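Long-range contact in CzcP cation efflux P1-ATPase (Ralstonia metallidurans, PDB 4U9R), which probably pumps zinc and related divalent metals such as cadmium and cobalt out of the cell using ATP, this piece being its N-terminal metal-binding extension: residues H105-V113 / I157-A167. Residues are numbered along the deposited sequence; the frame is centred on the assembly and turned at random.
With CD (cadmium ion), chain B.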
ATOM      1  N   HIS A 105       2.366  -2.992  -6.788  1.00 63.37           N
ATOM      2  CA  HIS A 105       1.937  -4.271  -6.232  1.00 71.46           C
ATOM      3  C   HIS A 105       1.503  -5.211  -7.356  1.00 76.42           C
ATOM      4  O   HIS A 105       0.835  -4.796  -8.303  1.00 70.70           O
ATOM      5  CB  HIS A 105       0.763  -4.095  -5.284  1.00 72.69           C
ATOM      6  CG  HIS A 105       0.746  -2.774  -4.596  1.00 75.02           C
ATOM      7  ND1 HIS A 105       0.160  -1.659  -5.157  1.00 71.32           N
ATOM      8  CD2 HIS A 105       1.270  -2.377  -3.416  1.00 68.74           C
ATOM      9  CE1 HIS A 105       0.318  -0.633  -4.346  1.00 72.43           C
ATOM     10  NE2 HIS A 105       0.987  -1.043  -3.283  1.00 63.23           N
ATOM     11  N   VAL A 106       1.911  -6.470  -7.243  1.00 79.21           N
ATOM     12  CA  VAL A 106       1.276  -7.554  -7.978  1.00 79.16           C
ATOM     13  C   VAL A 106       0.873  -8.628  -6.981  1.00 75.69           C
ATOM     14  O   VAL A 106       1.536  -8.840  -5.970  1.00 69.09           O
ATOM     15  CB  VAL A 106       2.167  -8.166  -9.085  1.00 81.02           C
ATOM     16  CG1 VAL A 106       2.343  -7.190 -10.233  1.00 78.41           C
ATOM     17  CG2 VAL A 106       3.514  -8.613  -8.541  1.00 84.76           C
ATOM     18  N   LEU A 107      -0.255  -9.261  -7.260  1.00 79.68           N
ATOM     19  CA  LEU A 107      -0.718 -10.412  -6.505  1.00 87.28           C
ATOM     20  C   LEU A 107      -0.931 -11.533  -7.537  1.00 87.57           C
ATOM     21  O   LEU A 107      -1.961 -11.577  -8.232  1.00 80.62           O
ATOM     22  CB  LEU A 107      -2.006 -10.080  -5.740  1.00 85.96           C
ATOM     23  CG  LEU A 107      -2.517 -11.156  -4.778  1.00 85.89           C
ATOM     24  CD1 LEU A 107      -1.607 -11.279  -3.572  1.00 82.85           C
ATOM     25  CD2 LEU A 107      -3.947 -10.845  -4.349  1.00 89.96           C
ATOM     26  N   TRP A 108       0.071 -12.403  -7.662  1.00 82.46           N
ATOM     27  CA  TRP A 108       0.068 -13.435  -8.691  1.00 76.92           C
ATOM     28  C   TRP A 108      -0.127 -14.814  -8.112  1.00 74.48           C
ATOM     29  O   TRP A 108       0.388 -15.118  -7.027  1.00 63.25           O
ATOM     30  CB  TRP A 108       1.371 -13.417  -9.480  1.00 73.13           C
ATOM     31  CG  TRP A 108       1.453 -12.310 -10.437  1.00 75.27           C
ATOM     32  CD1 TRP A 108       0.416 -11.734 -11.125  1.00 80.23           C
ATOM     33  CD2 TRP A 108       2.633 -11.634 -10.850  1.00 71.03           C
ATOM     34  NE1 TRP A 108       0.887 -10.729 -11.932  1.00 80.55           N
ATOM     35  CE2 TRP A 108       2.247 -10.651 -11.788  1.00 76.78           C
ATOM     36  CE3 TRP A 108       3.981 -11.756 -10.518  1.00 73.11           C
ATOM     37  CZ2 TRP A 108       3.168  -9.798 -12.404  1.00 72.69           C
ATOM     38  CZ3 TRP A 108       4.894 -10.896 -11.128  1.00 70.71           C
ATOM     39  CH2 TRP A 108       4.480  -9.933 -12.056  1.00 64.25           C
ATOM     40  N   GLN A 109      -0.890 -15.617  -8.864  1.00 77.50           N
ATOM     41  CA  GLN A 109      -1.047 -17.061  -8.658  1.00 76.75           C
ATOM     42  C   GLN A 109       0.058 -17.775  -9.447  1.00 71.19           C
ATOM     43  O   GLN A 109      -0.011 -17.882 -10.679  1.00 63.90           O
ATOM     44  CB  GLN A 109      -2.441 -17.513  -9.129  1.00 76.93           C
ATOM     45  CG  GLN A 109      -2.691 -19.022  -9.119  1.00 77.60           C
ATOM     46  CD  GLN A 109      -2.657 -19.620  -7.723  1.00 76.89           C
ATOM     47  OE1 GLN A 109      -3.659 -19.611  -7.006  1.00 77.83           O
ATOM     48  NE2 GLN A 109      -1.504 -20.157  -7.335  1.00 76.99           N
ATOM     49  N   LEU A 110       1.098 -18.220  -8.739  1.00 71.55           N
ATOM     50  CA  LEU A 110       2.200 -18.934  -9.385  1.00 71.40           C
ATOM     51  C   LEU A 110       1.807 -20.371  -9.721  1.00 68.29           C
ATOM     52  O   LEU A 110       0.960 -20.978  -9.067  1.00 65.93           O
ATOM     53  CB  LEU A 110       3.453 -18.922  -8.502  1.00 74.82           C
ATOM     54  CG  LEU A 110       4.043 -17.547  -8.154  1.00 75.13           C
ATOM     55  CD1 LEU A 110       5.306 -17.713  -7.317  1.00 74.57           C
ATOM     56  CD2 LEU A 110       4.338 -16.723  -9.401  1.00 75.81           C
ATOM     57  N   LYS A 111       2.419 -20.913 -10.758  1.00 70.64           N
ATOM     58  CA  LYS A 111       2.198 -22.307 -11.109  1.00 74.63           C
ATOM     59  C   LYS A 111       2.964 -23.186 -10.134  1.00 70.84           C
ATOM     60  O   LYS A 111       3.829 -22.695  -9.392  1.00 70.63           O
ATOM     61  CB  LYS A 111       2.618 -22.570 -12.561  1.00 81.07           C
ATOM     62  CG  LYS A 111       1.780 -21.804 -13.586  1.00 86.16           C
ATOM     63  CD  LYS A 111       2.440 -21.770 -14.954  1.00 90.38           C
ATOM     64  CE  LYS A 111       1.617 -20.968 -15.951  1.00 92.23           C
ATOM     65  NZ  LYS A 111       2.395 -20.667 -17.187  1.00 94.45           N
ATOM     66  N   GLY A 112       2.596 -24.474 -10.107  1.00 73.78           N
ATOM     67  CA  GLY A 112       3.286 -25.507  -9.311  1.00 68.53           C
ATOM     68  C   GLY A 112       2.668 -25.759  -7.952  1.00 73.22           C
ATOM     69  O   GLY A 112       1.693 -25.106  -7.581  1.00 74.35           O
ATOM     70  N   VAL A 113       3.248 -26.700  -7.204  1.00 80.19           N
ATOM     71  CA  VAL A 113       2.714 -27.073  -5.893  1.00 84.14           C
ATOM     72  C   VAL A 113       3.623 -26.616  -4.756  1.00 89.98           C
ATOM     73  O   VAL A 113       4.842 -26.861  -4.749  1.00 87.30           O
ATOM     74  CB  VAL A 113       2.430 -28.590  -5.756  1.00 86.12           C
ATOM     75  CG1 VAL A 113       1.687 -29.109  -6.983  1.00 86.59           C
ATOM     76  CG2 VAL A 113       3.708 -29.380  -5.496  1.00 88.39           C
ATOM     77  N   ILE A 157       9.796  -8.361 -12.293  1.00 75.03           N
ATOM     78  CA  ILE A 157       9.461  -9.373 -11.279  1.00 74.09           C
ATOM     79  C   ILE A 157       9.103 -10.697 -11.937  1.00 69.60           C
ATOM     80  O   ILE A 157       9.573 -11.747 -11.496  1.00 55.81           O
ATOM     81  CB  ILE A 157       8.246  -8.987 -10.378  1.00 78.13           C
ATOM     82  CG1 ILE A 157       8.476  -7.660  -9.633  1.00 77.76           C
ATOM     83  CG2 ILE A 157       7.932 -10.107  -9.382  1.00 72.85           C
ATOM     84  CD1 ILE A 157       9.840  -7.515  -8.988  1.00 79.77           C
ATOM     85  N   GLU A 158       8.253 -10.637 -12.964  1.00 73.25           N
ATOM     86  CA  GLU A 158       7.845 -11.834 -13.693  1.00 82.08           C
ATOM     87  C   GLU A 158       9.043 -12.518 -14.364  1.00 85.32           C
ATOM     88  O   GLU A 158       9.183 -13.740 -14.283  1.00 82.54           O
ATOM     89  CB  GLU A 158       6.750 -11.519 -14.723  1.00 86.85           C
ATOM     90  CG  GLU A 158       6.362 -12.726 -15.586  1.00 93.89           C
ATOM     91  CD  GLU A 158       4.923 -12.715 -16.078  1.00 97.06           C
ATOM     92  OE1 GLU A 158       4.168 -11.774 -15.752  1.00105.30           O
ATOM     93  OE2 GLU A 158       4.540 -13.668 -16.792  1.00100.86           O
ATOM     94  N   GLN A 159       9.900 -11.722 -15.008  1.00 90.79           N
ATOM     95  CA  GLN A 159      11.097 -12.232 -15.687  1.00 92.17           C
ATOM     96  C   GLN A 159      12.066 -12.890 -14.702  1.00 85.78           C
ATOM     97  O   GLN A 159      12.702 -13.879 -15.042  1.00 80.02           O
ATOM     98  CB  GLN A 159      11.823 -11.117 -16.466  1.00 99.92           C
ATOM     99  CG  GLN A 159      11.020 -10.467 -17.594  1.00106.87           C
ATOM    100  CD  GLN A 159      10.761 -11.389 -18.774  1.00114.72           C
ATOM    101  OE1 GLN A 159       9.610 -11.703 -19.085  1.00116.25           O
ATOM    102  NE2 GLN A 159      11.830 -11.823 -19.440  1.00115.80           N
ATOM    103  N   ALA A 160      12.162 -12.356 -13.485  1.00 82.31           N
ATOM    104  CA  ALA A 160      13.012 -12.943 -12.432  1.00 83.44           C
ATOM    105  C   ALA A 160      12.441 -14.228 -11.774  1.00 83.34           C
ATOM    106  O   ALA A 160      13.212 -15.134 -11.396  1.00 71.61           O
ATOM    107  CB  ALA A 160      13.303 -11.900 -11.364  1.00 82.86           C
ATOM    108  N   LEU A 161      11.116 -14.278 -11.600  1.00 81.55           N
ATOM    109  CA  LEU A 161      10.430 -15.492 -11.156  1.00 82.59           C
ATOM    110  C   LEU A 161      10.018 -16.367 -12.339  1.00 84.69           C
ATOM    111  O   LEU A 161       9.398 -17.403 -12.139  1.00 82.84           O
ATOM    112  CB  LEU A 161       9.209 -15.171 -10.281  1.00 80.95           C
ATOM    113  CG  LEU A 161       7.973 -14.519 -10.924  1.00 83.77           C
ATOM    114  CD1 LEU A 161       7.025 -15.517 -11.601  1.00 82.71           C
ATOM    115  CD2 LEU A 161       7.219 -13.694  -9.879  1.00 78.25           C
ATOM    116  N   SER A 162      10.351 -15.947 -13.560  1.00 91.42           N
ATOM    117  CA  SER A 162      10.132 -16.771 -14.754  1.00 99.30           C
ATOM    118  C   SER A 162      10.889 -18.092 -14.628  1.00107.62           C
ATOM    119  O   SER A 162      10.306 -19.161 -14.841  1.00113.27           O
ATOM    120  CB  SER A 162      10.573 -16.041 -16.029  1.00 98.30           C
ATOM    121  OG  SER A 162      10.179 -16.744 -17.194  1.00 98.60           O
ATOM    122  N   LYS A 163      12.175 -18.008 -14.266  1.00108.33           N
ATOM    123  CA  LYS A 163      13.006 -19.195 -14.051  1.00109.17           C
ATOM    124  C   LYS A 163      12.175 -20.352 -13.447  1.00113.14           C
ATOM    125  O   LYS A 163      12.028 -21.405 -14.073  1.00122.13           O
ATOM    126  CB  LYS A 163      14.269 -18.860 -13.215  1.00106.94           C
ATOM    127  CG  LYS A 163      14.089 -18.780 -11.704  1.00107.71           C
ATOM    128  CD  LYS A 163      15.407 -18.551 -10.985  1.00110.53           C
ATOM    129  CE  LYS A 163      15.185 -18.240  -9.510  1.00110.83           C
ATOM    130  NZ  LYS A 163      16.377 -18.548  -8.670  1.00110.39           N
ATOM    131  N   ARG A 164      11.564 -20.130 -12.287  1.00108.58           N
ATOM    132  CA  ARG A 164      10.769 -21.162 -11.630  1.00105.63           C
ATOM    133  C   ARG A 164       9.294 -21.049 -12.014  1.00 97.40           C
ATOM    134  O   ARG A 164       8.822 -21.813 -12.865  1.00 81.72           O
ATOM    135  CB  ARG A 164      10.963 -21.106 -10.111  1.00112.57           C
ATOM    136  CG  ARG A 164      12.238 -21.810  -9.676  1.00119.04           C
ATOM    137  CD  ARG A 164      12.948 -21.135  -8.516  1.00125.35           C
ATOM    138  NE  ARG A 164      14.346 -21.569  -8.478  1.00131.17           N
ATOM    139  CZ  ARG A 164      14.777 -22.716  -7.948  1.00127.64           C
ATOM    140  NH1 ARG A 164      13.928 -23.567  -7.378  1.00127.43           N
ATOM    141  NH2 ARG A 164      16.071 -23.017  -7.982  1.00118.93           N
ATOM    142  N   GLY A 165       8.584 -20.101 -11.398  1.00 92.08           N
ATOM    143  CA  GLY A 165       7.137 -19.960 -11.582  1.00 90.65           C
ATOM    144  C   GLY A 165       6.783 -19.054 -12.740  1.00 89.24           C
ATOM    145  O   GLY A 165       7.659 -18.646 -13.495  1.00 89.74           O
ATOM    146  N   LEU A 166       5.494 -18.753 -12.886  1.00 96.83           N
ATOM    147  CA  LEU A 166       5.029 -17.746 -13.846  1.00103.10           C
ATOM    148  C   LEU A 166       3.564 -17.373 -13.605  1.00109.04           C
ATOM    149  O   LEU A 166       2.713 -18.257 -13.480  1.00119.98           O
ATOM    150  CB  LEU A 166       5.206 -18.235 -15.293  1.00107.36           C
ATOM    151  CG  LEU A 166       5.057 -17.163 -16.390  1.00110.12           C
ATOM    152  CD1 LEU A 166       6.171 -17.276 -17.423  1.00110.53           C
ATOM    153  CD2 LEU A 166       3.691 -17.214 -17.068  1.00109.64           C
ATOM    154  N   ALA A 167       3.288 -16.066 -13.532  1.00105.88           N
ATOM    155  CA  ALA A 167       1.918 -15.523 -13.492  1.00104.62           C
ATOM    156  C   ALA A 167       0.893 -16.450 -12.832  1.00104.94           C
ATOM    157  O   ALA A 167      -0.143 -16.787 -13.414  1.00110.18           O
ATOM    158  CB  ALA A 167       1.466 -15.152 -14.899  1.00104.43           C
TER
HETATM  159 CD    CD B 301       1.565  -0.800  -1.158  1.00 49.38          CD
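Gln109 NE2 is gripped by two backbone carbonyls: it donates to Leu110 O at 3.1 Å, nearly within its own amide plane, and also hydrogen-bonds Ser140 O. On the inner side Leu110 lays CD2 against Leu161 CD1, 3.7 Å away. With CG wedged between its own backbone N and carbonyl carbon (chi1 69°), Leu161 turns both methyls to the strand side: CD1 serves Leu110, while CD2 meets the edge of the Trp108 indole near the ring plane, 3.8 Å from CE3. Ile157 CG2 meets the same six-membered ring obliquely, 3.6 Å from Trp108 CZ3. Here helix 154-162 packs on the edge strand 103-109 of the second of the chain's two three-stranded sheets, in a ferredoxin-like unit of beta-alpha-beta-beta-alpha order. Val106 CB sits over the centre of one indole face; above the other, offset toward the rim, lies Glu158 OE1, its carboxylate turned 72° from the ring. Beyond the strand, extended Lys111 runs alongside Leu166, its NZ 3.7 Å from Leu166 CD2, and its CG brushes Leu166 O. Nearer the start of the strand, His105 NE2 binds cadmium at 2.2 Å, in a site completed by Asp42, Cys44 and Glu146.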